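Local coordinates for DUF6836 domain-containing protein (Clostridium leptum, PDB 4PW1) that is of unknown function, a possible lipoprotein whose nine-stranded antiparallel sheet is surrounded by helices and whose chains pair as a dimer, at residues Q133-K138 / T170-Y175; E206-S211 / A224-D229; Q115-A120 / P240-F245; E24-Y29 / L216-H221. One frame throughout, in Å; residues are numbered along the deposited sequence. Where two conformers were deposited one is given.

Contact 1. Residues Q133-K138 / T170-Y175; sequences QEDWEK and TDNAFY
Asp-135 shows how one acidic side chain can tie a helix to the start of another. Its CB lies at the rim of the Phe-174 ring, near the ring plane, 3.8 Å from Phe-174 CD2. Further out, the carboxylate lies stacked on the Asn-172 amide, the two side chains running in opposite senses, planes 22° apart. At the tip, OD2 accepts from Ala-173 N at 2.8 Å in a nearly straight bond (173°), met from above the carboxylate plane, while OD1 forms a salt bridge with Lys-131. Asn-172 works both ways. Its ND2 gives a bond of 2.9 Å to Asp-135 O, and its OD1 caps the new helix by accepting from Tyr-175 N at 3.0 Å. With CG anti to the backbone N (chi1 -175°), Trp-136 brings CD1 over a face of Phe-174, the ring planes oblique. Helix 122-141 thus grips the first turn of helix 173-190, while Phe-174 continues onto Leu-236 of strand 233-239 and Phe-245 of strand 244-251.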
loop_
_atom_site.group_PDB
_atom_site.type_symbol
_atom_site.label_atom_id
_atom_site.label_comp_id
_atom_site.label_asym_id
_atom_site.label_seq_id
_atom_site.Cartn_x
_atom_site.Cartn_y
_atom_site.Cartn_z
ATOM N N GLN B 133 -18.980 8.441 8.804
ATOM C CA GLN B 133 -20.105 7.524 8.644
ATOM C C GLN B 133 -21.447 8.252 8.622
ATOM O O GLN B 133 -22.308 7.938 7.813
ATOM C CB GLN B 133 -20.088 6.474 9.765
ATOM C CG GLN B 133 -21.142 5.370 9.701
ATOM C CD GLN B 133 -20.951 4.420 8.507
ATOM O OE1 GLN B 133 -19.831 4.193 8.035
ATOM N NE2 GLN B 133 -22.052 3.870 8.011
ATOM N N GLU B 134 -21.605 9.201 9.537
ATOM C CA GLU B 134 -22.814 10.002 9.645
ATOM C C GLU B 134 -22.996 10.846 8.377
ATOM O O GLU B 134 -24.077 10.916 7.832
ATOM C CB GLU B 134 -22.772 10.899 10.914
ATOM C CG GLU B 134 -23.020 10.163 12.234
ATOM C CD GLU B 134 -22.558 10.929 13.486
ATOM O OE1 GLU B 134 -22.061 12.077 13.388
ATOM O OE2 GLU B 134 -22.692 10.370 14.594
ATOM N N ASP B 135 -21.921 11.481 7.916
ATOM C CA ASP B 135 -21.992 12.325 6.713
ATOM C C ASP B 135 -22.401 11.449 5.508
ATOM O O ASP B 135 -23.191 11.883 4.645
ATOM C CB ASP B 135 -20.639 12.986 6.405
ATOM C CG ASP B 135 -20.323 14.187 7.301
ATOM O OD1 ASP B 135 -21.100 14.530 8.177
ATOM O OD2 ASP B 135 -19.258 14.791 7.111
ATOM N N TRP B 136 -21.843 10.239 5.457
ATOM C CA TRP B 136 -22.082 9.318 4.366
ATOM C C TRP B 136 -23.544 8.896 4.320
ATOM O O TRP B 136 -24.140 8.810 3.238
ATOM C CB TRP B 136 -21.173 8.081 4.458
ATOM C CG TRP B 136 -21.287 7.140 3.275
ATOM C CD1 TRP B 136 -21.072 7.461 1.966
ATOM C CD2 TRP B 136 -21.588 5.733 3.282
ATOM N NE1 TRP B 136 -21.244 6.378 1.168
ATOM C CE2 TRP B 136 -21.572 5.300 1.942
ATOM C CE3 TRP B 136 -21.890 4.809 4.286
ATOM C CZ2 TRP B 136 -21.830 3.988 1.575
ATOM C CZ3 TRP B 136 -22.147 3.495 3.925
ATOM C CH2 TRP B 136 -22.118 3.093 2.577
ATOM N N GLU B 137 -24.095 8.580 5.485
ATOM C CA GLU B 137 -25.488 8.160 5.569
ATOM C C GLU B 137 -26.400 9.303 5.169
ATOM O O GLU B 137 -27.397 9.077 4.494
ATOM C CB GLU B 137 -25.824 7.611 6.959
ATOM C CG GLU B 137 -25.210 6.233 7.140
ATOM C CD GLU B 137 -25.251 5.725 8.560
ATOM O OE1 GLU B 137 -26.182 6.087 9.311
ATOM O OE2 GLU B 137 -24.332 4.969 8.929
ATOM N N LYS B 138 -26.050 10.521 5.563
ATOM C CA LYS B 138 -26.832 11.678 5.147
ATOM C C LYS B 138 -26.766 11.805 3.608
ATOM O O LYS B 138 -27.777 11.998 2.953
ATOM C CB LYS B 138 -26.339 12.949 5.840
ATOM C CG LYS B 138 -27.095 14.215 5.444
ATOM C CD LYS B 138 -28.617 14.056 5.592
ATOM C CE LYS B 138 -29.359 15.379 5.456
ATOM N NZ LYS B 138 -29.059 16.041 4.154
ATOM N N THR B 170 -23.092 23.825 4.851
ATOM C CA THR B 170 -22.926 22.421 5.264
ATOM C C THR B 170 -21.534 22.110 5.829
ATOM O O THR B 170 -20.522 22.621 5.355
ATOM C CB THR B 170 -23.198 21.487 4.044
ATOM O OG1 THR B 170 -23.176 20.120 4.435
ATOM C CG2 THR B 170 -22.185 21.697 2.963
ATOM N N ASP B 171 -21.465 21.248 6.832
ATOM C CA ASP B 171 -20.182 20.664 7.186
ATOM C C ASP B 171 -20.119 19.170 6.821
ATOM O O ASP B 171 -19.227 18.444 7.300
ATOM C CB ASP B 171 -19.829 20.917 8.655
ATOM C CG ASP B 171 -20.749 20.217 9.596
ATOM O OD1 ASP B 171 -21.251 19.130 9.250
ATOM O OD2 ASP B 171 -20.971 20.752 10.694
ATOM N N ASN B 172 -21.036 18.725 5.956
ATOM C CA ASN B 172 -20.981 17.348 5.415
ATOM C C ASN B 172 -19.771 17.185 4.477
ATOM O O ASN B 172 -19.656 17.872 3.459
ATOM C CB ASN B 172 -22.297 17.021 4.693
ATOM C CG ASN B 172 -22.363 15.591 4.190
ATOM O OD1 ASN B 172 -21.588 15.195 3.320
ATOM N ND2 ASN B 172 -23.279 14.805 4.742
ATOM N N ALA B 173 -18.834 16.293 4.819
ATOM C CA ALA B 173 -17.595 16.198 4.049
ATOM C C ALA B 173 -17.844 15.825 2.567
ATOM O O ALA B 173 -17.094 16.266 1.658
ATOM C CB ALA B 173 -16.638 15.191 4.696
ATOM N N PHE B 174 -18.873 15.014 2.321
ATOM C CA PHE B 174 -19.167 14.533 0.973
ATOM C C PHE B 174 -19.738 15.682 0.175
ATOM O O PHE B 174 -19.238 15.958 -0.895
ATOM C CB PHE B 174 -20.080 13.295 0.983
ATOM C CG PHE B 174 -19.433 12.093 1.598
ATOM C CD1 PHE B 174 -18.600 11.291 0.850
ATOM C CD2 PHE B 174 -19.596 11.809 2.951
ATOM C CE1 PHE B 174 -17.972 10.203 1.403
ATOM C CE2 PHE B 174 -18.951 10.722 3.521
ATOM C CZ PHE B 174 -18.122 9.914 2.747
ATOM N N TYR B 175 -20.730 16.382 0.734
ATOM C CA TYR B 175 -21.300 17.545 0.057
ATOM C C TYR B 175 -20.233 18.590 -0.268
ATOM O O TYR B 175 -20.228 19.152 -1.370
ATOM C CB TYR B 175 -22.412 18.194 0.878
ATOM C CG TYR B 175 -23.659 17.379 1.083
ATOM C CD1 TYR B 175 -24.025 16.349 0.196
ATOM C CD2 TYR B 175 -24.531 17.678 2.127
ATOM C CE1 TYR B 175 -25.207 15.634 0.378
ATOM C CE2 TYR B 175 -25.718 16.973 2.320
ATOM C CZ TYR B 175 -26.062 15.950 1.443
ATOM O OH TYR B 175 -27.226 15.223 1.643
#

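Contact 2. Residues E206-S211 / A224-D229; sequences ELVLKS and AMYSND
The last turn of helix 198-210 runs almost perpendicular to strand 221-227: the axes of 206-210 and 224-227 make 92° and approach to 7.5 Å. Where the helix ends, Ser-211 comes nearest to the strand, its CA 5.5 Å from that of Tyr-226. The one definite hydrogen bond between the segments forms here, from Ser-227 N to Ser-211 OG (3.0 Å, 162° at the hydrogen). Ser-211 reaches it because OG stands anti to its own N. Beside this polar link, Tyr-226 turns its ring under the helix. Val-208 CG2 sits over the ring centre, 4.1 Å from the centroid, a CH-pi contact only 8° off the normal, and Ser-211 CB lies at the ring edge. Leu-207 takes the other end of the patch, its CD2 resting 4.0 Å from the peptide nitrogen Asn-228 N. Val-208 and Tyr-226 both extend to Phe-174 of helix 173-190. This is helix-on-sheet packing, an apolar helix side laid across an antiparallel sheet surrounded by helices.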
loop_
_atom_site.group_PDB
_atom_site.type_symbol
_atom_site.label_atom_id
_atom_site.label_comp_id
_atom_site.label_asym_id
_atom_site.label_seq_id
_atom_site.Cartn_x
_atom_site.Cartn_y
_atom_site.Cartn_z
ATOM N N GLU B 206 -21.235 8.407 -8.142
ATOM C CA GLU B 206 -21.855 7.100 -8.190
ATOM C C GLU B 206 -21.114 6.064 -7.302
ATOM O O GLU B 206 -21.746 5.215 -6.670
ATOM C CB GLU B 206 -21.933 6.568 -9.618
ATOM C CG GLU B 206 -22.711 5.266 -9.746
ATOM C CD GLU B 206 -22.585 4.659 -11.121
ATOM O OE1 GLU B 206 -21.446 4.252 -11.397
ATOM O OE2 GLU B 206 -23.579 4.609 -11.931
ATOM N N LEU B 207 -19.796 6.117 -7.272
ATOM C CA LEU B 207 -19.079 5.212 -6.400
ATOM C C LEU B 207 -19.428 5.412 -4.942
ATOM O O LEU B 207 -19.707 4.425 -4.217
ATOM C CB LEU B 207 -17.597 5.398 -6.533
ATOM C CG LEU B 207 -17.047 4.727 -7.768
ATOM C CD1 LEU B 207 -15.648 5.274 -8.000
ATOM C CD2 LEU B 207 -17.082 3.218 -7.619
ATOM N N VAL B 208 -19.483 6.663 -4.506
ATOM C CA VAL B 208 -19.819 6.908 -3.114
ATOM C C VAL B 208 -21.268 6.479 -2.833
ATOM O O VAL B 208 -21.611 5.996 -1.737
ATOM C CB VAL B 208 -19.572 8.373 -2.727
ATOM C CG1 VAL B 208 -20.003 8.643 -1.292
ATOM C CG2 VAL B 208 -18.122 8.689 -2.866
ATOM N N LEU B 209 -22.137 6.643 -3.824
ATOM C CA LEU B 209 -23.540 6.349 -3.615
ATOM C C LEU B 209 -23.801 4.863 -3.574
ATOM O O LEU B 209 -24.645 4.406 -2.807
ATOM C CB LEU B 209 -24.357 6.950 -4.763
ATOM C CG LEU B 209 -25.849 6.755 -4.750
ATOM C CD1 LEU B 209 -26.475 7.451 -3.564
ATOM C CD2 LEU B 209 -26.450 7.288 -6.052
ATOM N N LYS B 210 -23.103 4.103 -4.412
ATOM C CA LYS B 210 -23.498 2.709 -4.635
ATOM C C LYS B 210 -22.548 1.698 -4.045
ATOM O O LYS B 210 -22.861 0.523 -4.007
ATOM C CB LYS B 210 -23.655 2.440 -6.125
ATOM C CG LYS B 210 -24.769 3.314 -6.710
ATOM C CD LYS B 210 -25.233 2.907 -8.088
ATOM C CE LYS B 210 -26.501 3.695 -8.418
ATOM N NZ LYS B 210 -26.955 3.560 -9.818
ATOM N N SER B 211 -21.381 2.118 -3.600
ATOM C CA SER B 211 -20.456 1.140 -3.063
ATOM C C SER B 211 -20.579 1.096 -1.546
ATOM O O SER B 211 -20.947 2.073 -0.887
ATOM C CB SER B 211 -19.016 1.488 -3.456
ATOM O OG SER B 211 -18.083 0.641 -2.755
ATOM N N ALA B 224 -10.975 6.644 2.765
ATOM C CA ALA B 224 -12.321 6.145 2.566
ATOM C C ALA B 224 -12.379 5.509 1.198
ATOM O O ALA B 224 -12.118 6.166 0.195
ATOM C CB ALA B 224 -13.293 7.292 2.634
HETATM N N MSE B 225 -12.733 4.242 1.150
HETATM C CA MSE B 225 -12.520 3.448 -0.042
HETATM C C MSE B 225 -13.833 2.997 -0.592
HETATM O O MSE B 225 -14.748 2.545 0.137
HETATM C CB MSE B 225 -11.634 2.231 0.293
HETATM C CG MSE B 225 -10.247 2.713 0.729
HETATM SE SE MSE B 225 -9.433 1.305 1.892
HETATM C CE MSE B 225 -10.173 -0.278 1.089
ATOM N N TYR B 226 -13.933 3.088 -1.897
ATOM C CA TYR B 226 -15.155 2.695 -2.577
ATOM C C TYR B 226 -14.780 1.997 -3.847
ATOM O O TYR B 226 -13.830 2.397 -4.496
ATOM C CB TYR B 226 -15.970 3.934 -2.956
ATOM C CG TYR B 226 -16.355 4.744 -1.777
ATOM C CD1 TYR B 226 -15.514 5.730 -1.291
ATOM C CD2 TYR B 226 -17.559 4.536 -1.143
ATOM C CE1 TYR B 226 -15.858 6.463 -0.183
ATOM C CE2 TYR B 226 -17.907 5.262 -0.029
ATOM C CZ TYR B 226 -17.035 6.223 0.456
ATOM O OH TYR B 226 -17.350 6.984 1.564
ATOM N N SER B 227 -15.534 0.985 -4.238
ATOM C CA SER B 227 -15.229 0.302 -5.506
ATOM C C SER B 227 -16.450 -0.373 -6.087
ATOM O O SER B 227 -17.420 -0.592 -5.390
ATOM C CB SER B 227 -14.092 -0.707 -5.302
ATOM O OG SER B 227 -14.424 -1.613 -4.302
ATOM N N ASN B 228 -16.418 -0.700 -7.369
ATOM C CA ASN B 228 -17.532 -1.445 -7.960
ATOM C C ASN B 228 -17.031 -2.752 -8.531
ATOM O O ASN B 228 -15.826 -2.989 -8.589
ATOM C CB ASN B 228 -18.281 -0.596 -9.002
ATOM C CG ASN B 228 -17.473 -0.350 -10.265
ATOM O OD1 ASN B 228 -16.514 -1.065 -10.585
ATOM N ND2 ASN B 228 -17.841 0.696 -10.976
ATOM N N ASP B 229 -17.961 -3.599 -8.961
ATOM C CA ASP B 229 -17.633 -4.940 -9.477
ATOM C C ASP B 229 -16.730 -4.913 -10.703
ATOM O O ASP B 229 -15.942 -5.825 -10.913
ATOM C CB ASP B 229 -18.916 -5.697 -9.846
ATOM C CG ASP B 229 -19.842 -5.895 -8.661
ATOM O OD1 ASP B 229 -19.338 -6.068 -7.533
ATOM O OD2 ASP B 229 -21.074 -5.884 -8.864
#

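Contact 3. Residues Q115-A120 / P240-F245; sequences QDEREA and PIEERF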
loop_
_atom_site.group_PDB
_atom_site.type_symbol
_atom_site.label_atom_id
_atom_site.label_comp_id
_atom_site.label_asym_id
_atom_site.label_seq_id
_atom_site.Cartn_x
_atom_site.Cartn_y
_atom_site.Cartn_z
ATOM N N GLN B 115 1.750 20.040 6.008
ATOM C CA GLN B 115 2.916 19.329 6.507
ATOM C C GLN B 115 3.169 19.579 7.957
ATOM O O GLN B 115 3.958 18.870 8.556
ATOM C CB GLN B 115 4.172 19.750 5.722
ATOM C CG GLN B 115 4.054 19.437 4.240
ATOM C CD GLN B 115 3.809 17.967 4.060
ATOM O OE1 GLN B 115 2.726 17.498 3.664
ATOM N NE2 GLN B 115 4.779 17.228 4.441
ATOM N N ASP B 116 2.523 20.574 8.535
ATOM C CA ASP B 116 2.744 20.867 9.939
ATOM C C ASP B 116 1.513 20.542 10.780
ATOM O O ASP B 116 1.423 20.982 11.902
ATOM C CB ASP B 116 3.159 22.321 10.122
ATOM C CG ASP B 116 4.369 22.676 9.286
ATOM O OD1 ASP B 116 5.425 22.019 9.460
ATOM O OD2 ASP B 116 4.279 23.603 8.439
ATOM N N GLU B 117 0.580 19.736 10.280
ATOM C CA GLU B 117 -0.614 19.486 11.066
ATOM C C GLU B 117 -0.298 18.553 12.246
ATOM O O GLU B 117 0.618 17.724 12.201
ATOM C CB GLU B 117 -1.763 18.957 10.210
ATOM C CG GLU B 117 -1.592 17.561 9.737
ATOM C CD GLU B 117 -2.819 17.019 8.998
ATOM O OE1 GLU B 117 -3.823 17.748 8.742
ATOM O OE2 GLU B 117 -2.750 15.824 8.662
ATOM N N ARG B 118 -1.019 18.699 13.328
ATOM C CA ARG B 118 -0.739 17.794 14.450
ATOM C C ARG B 118 -1.269 16.382 14.185
ATOM O O ARG B 118 -2.190 16.155 13.387
ATOM C CB ARG B 118 -1.298 18.317 15.766
ATOM C CG ARG B 118 -2.775 18.440 15.777
ATOM C CD ARG B 118 -3.238 18.965 17.116
ATOM N NE ARG B 118 -4.681 19.013 17.058
ATOM C CZ ARG B 118 -5.480 18.037 17.421
ATOM N NH1 ARG B 118 -4.988 16.891 17.928
ATOM N NH2 ARG B 118 -6.782 18.206 17.262
ATOM N N GLU B 119 -0.682 15.448 14.901
ATOM C CA GLU B 119 -1.073 14.070 14.815
ATOM C C GLU B 119 -2.364 13.859 15.583
ATOM O O GLU B 119 -2.475 14.214 16.753
ATOM C CB GLU B 119 0.049 13.215 15.395
ATOM C CG GLU B 119 -0.169 11.724 15.274
ATOM C CD GLU B 119 1.016 10.944 15.814
ATOM O OE1 GLU B 119 2.144 11.185 15.334
ATOM O OE2 GLU B 119 0.818 10.106 16.724
ATOM N N ALA B 120 -3.367 13.311 14.921
ATOM C CA ALA B 120 -4.636 12.991 15.599
ATOM C C ALA B 120 -4.413 11.878 16.602
ATOM O O ALA B 120 -3.670 10.955 16.321
ATOM C CB ALA B 120 -5.652 12.522 14.577
ATOM N N PRO B 240 -8.725 14.054 9.634
ATOM C CA PRO B 240 -9.477 14.165 10.877
ATOM C C PRO B 240 -9.213 15.513 11.572
ATOM O O PRO B 240 -10.051 15.985 12.284
ATOM C CB PRO B 240 -8.957 12.983 11.723
ATOM C CG PRO B 240 -7.569 12.775 11.215
ATOM C CD PRO B 240 -7.689 13.020 9.728
ATOM N N ILE B 241 -8.087 16.159 11.302
ATOM C CA ILE B 241 -7.819 17.459 11.883
ATOM C C ILE B 241 -8.703 18.535 11.202
ATOM O O ILE B 241 -9.387 19.298 11.891
ATOM C CB ILE B 241 -6.336 17.821 11.733
ATOM C CG1 ILE B 241 -5.441 16.715 12.346
ATOM C CG2 ILE B 241 -6.068 19.171 12.356
ATOM C CD1 ILE B 241 -5.788 16.356 13.775
ATOM N N GLU B 242 -8.695 18.578 9.868
ATOM C CA GLU B 242 -9.501 19.552 9.121
ATOM C C GLU B 242 -10.951 19.177 8.985
ATOM O O GLU B 242 -11.756 20.003 8.594
ATOM C CB GLU B 242 -8.922 19.814 7.734
ATOM C CG GLU B 242 -7.451 20.223 7.784
ATOM C CD GLU B 242 -6.917 20.803 6.460
ATOM O OE1 GLU B 242 -7.719 21.043 5.520
ATOM O OE2 GLU B 242 -5.688 20.969 6.338
ATOM N N GLU B 243 -11.292 17.931 9.284
ATOM C CA GLU B 243 -12.649 17.424 9.093
ATOM C C GLU B 243 -13.161 17.644 7.657
ATOM O O GLU B 243 -14.292 18.056 7.431
ATOM C CB GLU B 243 -13.590 18.021 10.128
ATOM C CG GLU B 243 -13.154 17.675 11.553
ATOM C CD GLU B 243 -14.288 17.857 12.551
ATOM O OE1 GLU B 243 -14.570 19.008 12.909
ATOM O OE2 GLU B 243 -14.935 16.852 12.912
ATOM N N ARG B 244 -12.318 17.317 6.692
ATOM C CA ARG B 244 -12.737 17.353 5.316
ATOM C C ARG B 244 -11.845 16.480 4.458
ATOM O O ARG B 244 -10.761 16.048 4.893
ATOM C CB ARG B 244 -12.691 18.784 4.792
ATOM C CG ARG B 244 -11.329 19.418 4.850
ATOM C CD ARG B 244 -11.210 20.363 3.674
ATOM N NE ARG B 244 -9.915 20.978 3.627
ATOM C CZ ARG B 244 -9.362 21.518 2.536
ATOM N NH1 ARG B 244 -10.010 21.541 1.372
ATOM N NH2 ARG B 244 -8.130 22.026 2.618
ATOM N N PHE B 245 -12.316 16.207 3.254
ATOM C CA PHE B 245 -11.518 15.532 2.266
ATOM C C PHE B 245 -10.442 16.449 1.693
ATOM O O PHE B 245 -10.718 17.583 1.288
ATOM C CB PHE B 245 -12.409 14.936 1.192
ATOM C CG PHE B 245 -13.270 13.806 1.682
ATOM C CD1 PHE B 245 -12.689 12.635 2.168
ATOM C CD2 PHE B 245 -14.650 13.880 1.619
ATOM C CE1 PHE B 245 -13.492 11.585 2.598
ATOM C CE2 PHE B 245 -15.444 12.849 2.054
ATOM C CZ PHE B 245 -14.879 11.693 2.568
HETATM O O HOH W 1 -4.290 20.366 8.543
#
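Ile-241 projects from the turn between strands 233-239 and 244-251 against the extended part of loop 115-120, and the turn carries a G1 beta bulge that sets Glu-243 and Arg-244 against the single residue Ser-239. Three residues of that loop touch the isoleucine. Arg-118, extended from CG to NE, crosses it obliquely and lays its guanidinium over the branch end: Ile-241 CD1 lies 4.0 Å from Arg-118 CZ, above the centre of the flat group. The charge itself is paired with Glu-124 through NH1. Arg-118 O also lies against the isoleucine, 3.5 Å from Ile-241 CG1. On the inner side, Ala-120 CB packs 3.9 Å from the same CD1 and also touches Pro-240 CG, closing an apolar patch that Met-125 of helix 122-141 extends. Glu-117 leaves its backbone with CG between N and the carbonyl carbon (chi1 72°), then runs straight past Ile-241, its OE2 bonded to Asn-220. Its other oxygen faces Glu-242, itself held side-on by two nitrogens of Arg-244 through OE1. The carboxylates, probably both charged, stand 4.4 Å apart from Glu-117 OE1 to Glu-242 OE2, and one water donates to both atoms, 2.7 Å from each.

Contact 4. Residues E24-Y29 / L216-H221; sequences EELNLY and LSYDNH
The Tyr-218 ring receives Leu-26 CB over one face, 3.9 Å from the ring centroid and shifted toward the rim, a CH-pi contact. At its edge, near the ring plane, lie Glu-24 O, 3.6 Å from Tyr-218 CE1, and a water. The hydroxyl at the end of the ring accepts from Leu-26 N (3.1 Å, 171° at the hydrogen), so the tyrosine is held both by its face and by its oxygen. The water stands 2.9 Å from Tyr-218 OH and donates to Leu-26 O, giving both backbone polar atoms of Leu-26 a partner here. A chi1 of -178° swings CG away from the Tyr-218 backbone N, and this sets the ring against Leu-26. Farther along, Leu-26 and Leu-216 meet tip to tip, CD2 of Leu-26 4.1 Å from CD1 of Leu-216. Tyr-218 also opens the type I' turn that ends at His-221, a tight hairpin joining strand 214-218 to strand 221-227. The axes of 24-28 and 216-218 make 104°; strand 24-28 reaches Tyr-223 of strand 221-227 through Leu-26, and pairs antiparallel with a strand of the second subunit.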
loop_
_atom_site.group_PDB
_atom_site.type_symbol
_atom_site.label_atom_id
_atom_site.label_comp_id
_atom_site.label_asym_id
_atom_site.label_seq_id
_atom_site.Cartn_x
_atom_site.Cartn_y
_atom_site.Cartn_z
ATOM N N GLU B 24 4.825 -0.661 5.778
ATOM C CA GLU B 24 3.844 -0.694 4.750
ATOM C C GLU B 24 3.841 0.684 4.055
ATOM O O GLU B 24 3.608 1.710 4.675
ATOM C CB GLU B 24 2.456 -1.083 5.347
ATOM C CG GLU B 24 2.322 -2.570 5.797
ATOM C CD GLU B 24 1.014 -2.923 6.570
ATOM O OE1 GLU B 24 0.605 -2.140 7.462
ATOM O OE2 GLU B 24 0.386 -4.000 6.322
ATOM N N GLU B 25 4.121 0.674 2.762
ATOM C CA GLU B 25 3.913 1.804 1.897
ATOM C C GLU B 25 2.638 1.532 1.068
ATOM O O GLU B 25 2.511 0.499 0.389
ATOM C CB GLU B 25 5.113 2.021 0.978
ATOM C CG GLU B 25 4.909 3.126 -0.065
ATOM C CD GLU B 25 6.043 3.221 -1.084
ATOM O OE1 GLU B 25 6.227 2.325 -1.953
ATOM O OE2 GLU B 25 6.779 4.202 -1.004
ATOM N N LEU B 26 1.706 2.462 1.143
ATOM C CA LEU B 26 0.498 2.412 0.377
ATOM C C LEU B 26 0.574 3.469 -0.712
ATOM O O LEU B 26 0.636 4.640 -0.403
ATOM C CB LEU B 26 -0.699 2.670 1.296
ATOM C CG LEU B 26 -2.096 2.636 0.677
ATOM C CD1 LEU B 26 -2.387 1.263 0.094
ATOM C CD2 LEU B 26 -3.132 2.963 1.743
ATOM N N ASN B 27 0.593 3.051 -1.971
ATOM C CA ASN B 27 0.558 3.972 -3.078
ATOM C C ASN B 27 -0.818 3.929 -3.723
ATOM O O ASN B 27 -1.270 2.867 -4.141
ATOM C CB ASN B 27 1.543 3.574 -4.167
ATOM C CG ASN B 27 2.984 3.702 -3.736
ATOM O OD1 ASN B 27 3.357 4.610 -3.023
ATOM N ND2 ASN B 27 3.791 2.757 -4.140
ATOM N N LEU B 28 -1.449 5.074 -3.837
ATOM C CA LEU B 28 -2.719 5.166 -4.572
ATOM C C LEU B 28 -2.487 5.417 -6.052
ATOM O O LEU B 28 -1.491 6.054 -6.432
ATOM C CB LEU B 28 -3.559 6.287 -3.974
ATOM C CG LEU B 28 -3.842 6.155 -2.478
ATOM C CD1 LEU B 28 -4.735 7.312 -2.042
ATOM C CD2 LEU B 28 -4.471 4.814 -2.158
ATOM N N TYR B 29 -3.358 4.864 -6.869
ATOM C CA TYR B 29 -3.304 5.030 -8.311
ATOM C C TYR B 29 -3.224 6.539 -8.607
ATOM O O TYR B 29 -3.929 7.332 -7.976
ATOM C CB TYR B 29 -4.504 4.354 -8.991
ATOM C CG TYR B 29 -4.552 4.639 -10.489
ATOM C CD1 TYR B 29 -3.850 3.829 -11.406
ATOM C CD2 TYR B 29 -5.251 5.755 -10.969
ATOM C CE1 TYR B 29 -3.872 4.093 -12.760
ATOM C CE2 TYR B 29 -5.281 6.030 -12.326
ATOM C CZ TYR B 29 -4.601 5.213 -13.207
ATOM O OH TYR B 29 -4.593 5.550 -14.513
ATOM N N LEU B 216 -9.364 2.755 6.142
ATOM C CA LEU B 216 -8.173 2.477 6.960
ATOM C C LEU B 216 -7.516 3.817 7.279
ATOM O O LEU B 216 -7.854 4.853 6.675
ATOM C CB LEU B 216 -7.211 1.547 6.208
ATOM C CG LEU B 216 -6.661 2.018 4.865
ATOM C CD1 LEU B 216 -5.641 3.149 4.997
ATOM C CD2 LEU B 216 -6.032 0.830 4.118
ATOM N N SER B 217 -6.596 3.781 8.229
ATOM C CA SER B 217 -5.836 4.940 8.585
ATOM C C SER B 217 -4.420 4.756 8.123
ATOM O O SER B 217 -3.762 3.693 8.364
ATOM C CB SER B 217 -5.916 5.209 10.080
ATOM O OG SER B 217 -5.199 6.384 10.418
ATOM N N TYR B 218 -3.921 5.799 7.489
ATOM C CA TYR B 218 -2.557 5.823 7.005
ATOM C C TYR B 218 -2.066 7.261 7.031
ATOM O O TYR B 218 -2.738 8.159 6.532
ATOM C CB TYR B 218 -2.557 5.352 5.555
ATOM C CG TYR B 218 -1.198 5.272 4.890
ATOM C CD1 TYR B 218 -0.225 4.327 5.302
ATOM C CD2 TYR B 218 -0.896 6.093 3.805
ATOM C CE1 TYR B 218 1.007 4.210 4.637
ATOM C CE2 TYR B 218 0.328 6.004 3.165
ATOM C CZ TYR B 218 1.268 5.054 3.580
ATOM O OH TYR B 218 2.445 4.932 2.911
ATOM N N ASP B 219 -0.879 7.462 7.589
ATOM C CA ASP B 219 -0.194 8.739 7.488
ATOM C C ASP B 219 -1.048 9.948 8.004
ATOM O O ASP B 219 -1.094 11.003 7.382
ATOM C CB ASP B 219 0.213 8.942 6.034
ATOM C CG ASP B 219 1.188 10.067 5.858
ATOM O OD1 ASP B 219 1.981 10.312 6.782
ATOM O OD2 ASP B 219 1.131 10.713 4.800
ATOM N N ASN B 220 -1.703 9.741 9.137
ATOM C CA ASN B 220 -2.521 10.742 9.815
ATOM C C ASN B 220 -3.825 11.095 9.062
ATOM O O ASN B 220 -4.497 12.035 9.425
ATOM C CB ASN B 220 -1.718 12.038 10.120
ATOM C CG ASN B 220 -2.310 12.843 11.288
ATOM O OD1 ASN B 220 -2.691 12.275 12.303
ATOM N ND2 ASN B 220 -2.419 14.158 11.130
ATOM N N HIS B 221 -4.193 10.285 8.076
ATOM C CA HIS B 221 -5.450 10.432 7.371
ATOM C C HIS B 221 -6.273 9.207 7.437
ATOM O O HIS B 221 -5.776 8.098 7.712
ATOM C CB HIS B 221 -5.173 10.777 5.910
ATOM C CG HIS B 221 -4.551 12.105 5.751
ATOM N ND1 HIS B 221 -3.188 12.286 5.740
ATOM C CD2 HIS B 221 -5.096 13.338 5.679
ATOM C CE1 HIS B 221 -2.923 13.572 5.631
ATOM N NE2 HIS B 221 -4.064 14.230 5.594
HETATM O O HOH W 2 2.790 6.640 0.564
#

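Contacts 1 and 2, with centres 15 Å apart, share the layer of helices 122-141, 173-190 and 198-210 over the sheet; Trp-136 NE1 bonds to Val-208 O between them. Along the chain contact 1 closes before contact 2 opens; contact 1 lies within the spans of contacts 3 and 4, and contact 2 within that of contact 3, whereas the segments of contacts 2 and 4 alternate, as do those of 3 and 4. Contacts 3 and 4 lie 14 Å apart, joined by Ala-120 N to Asn-220 OD1. Phe-245 brings contact 3 against contact 1. Contacts 2 and 4 use adjacent strands, 221-227 and 214-218, and both touch the second subunit. Together they join the sheet to its helices, distant chain regions and the dimer.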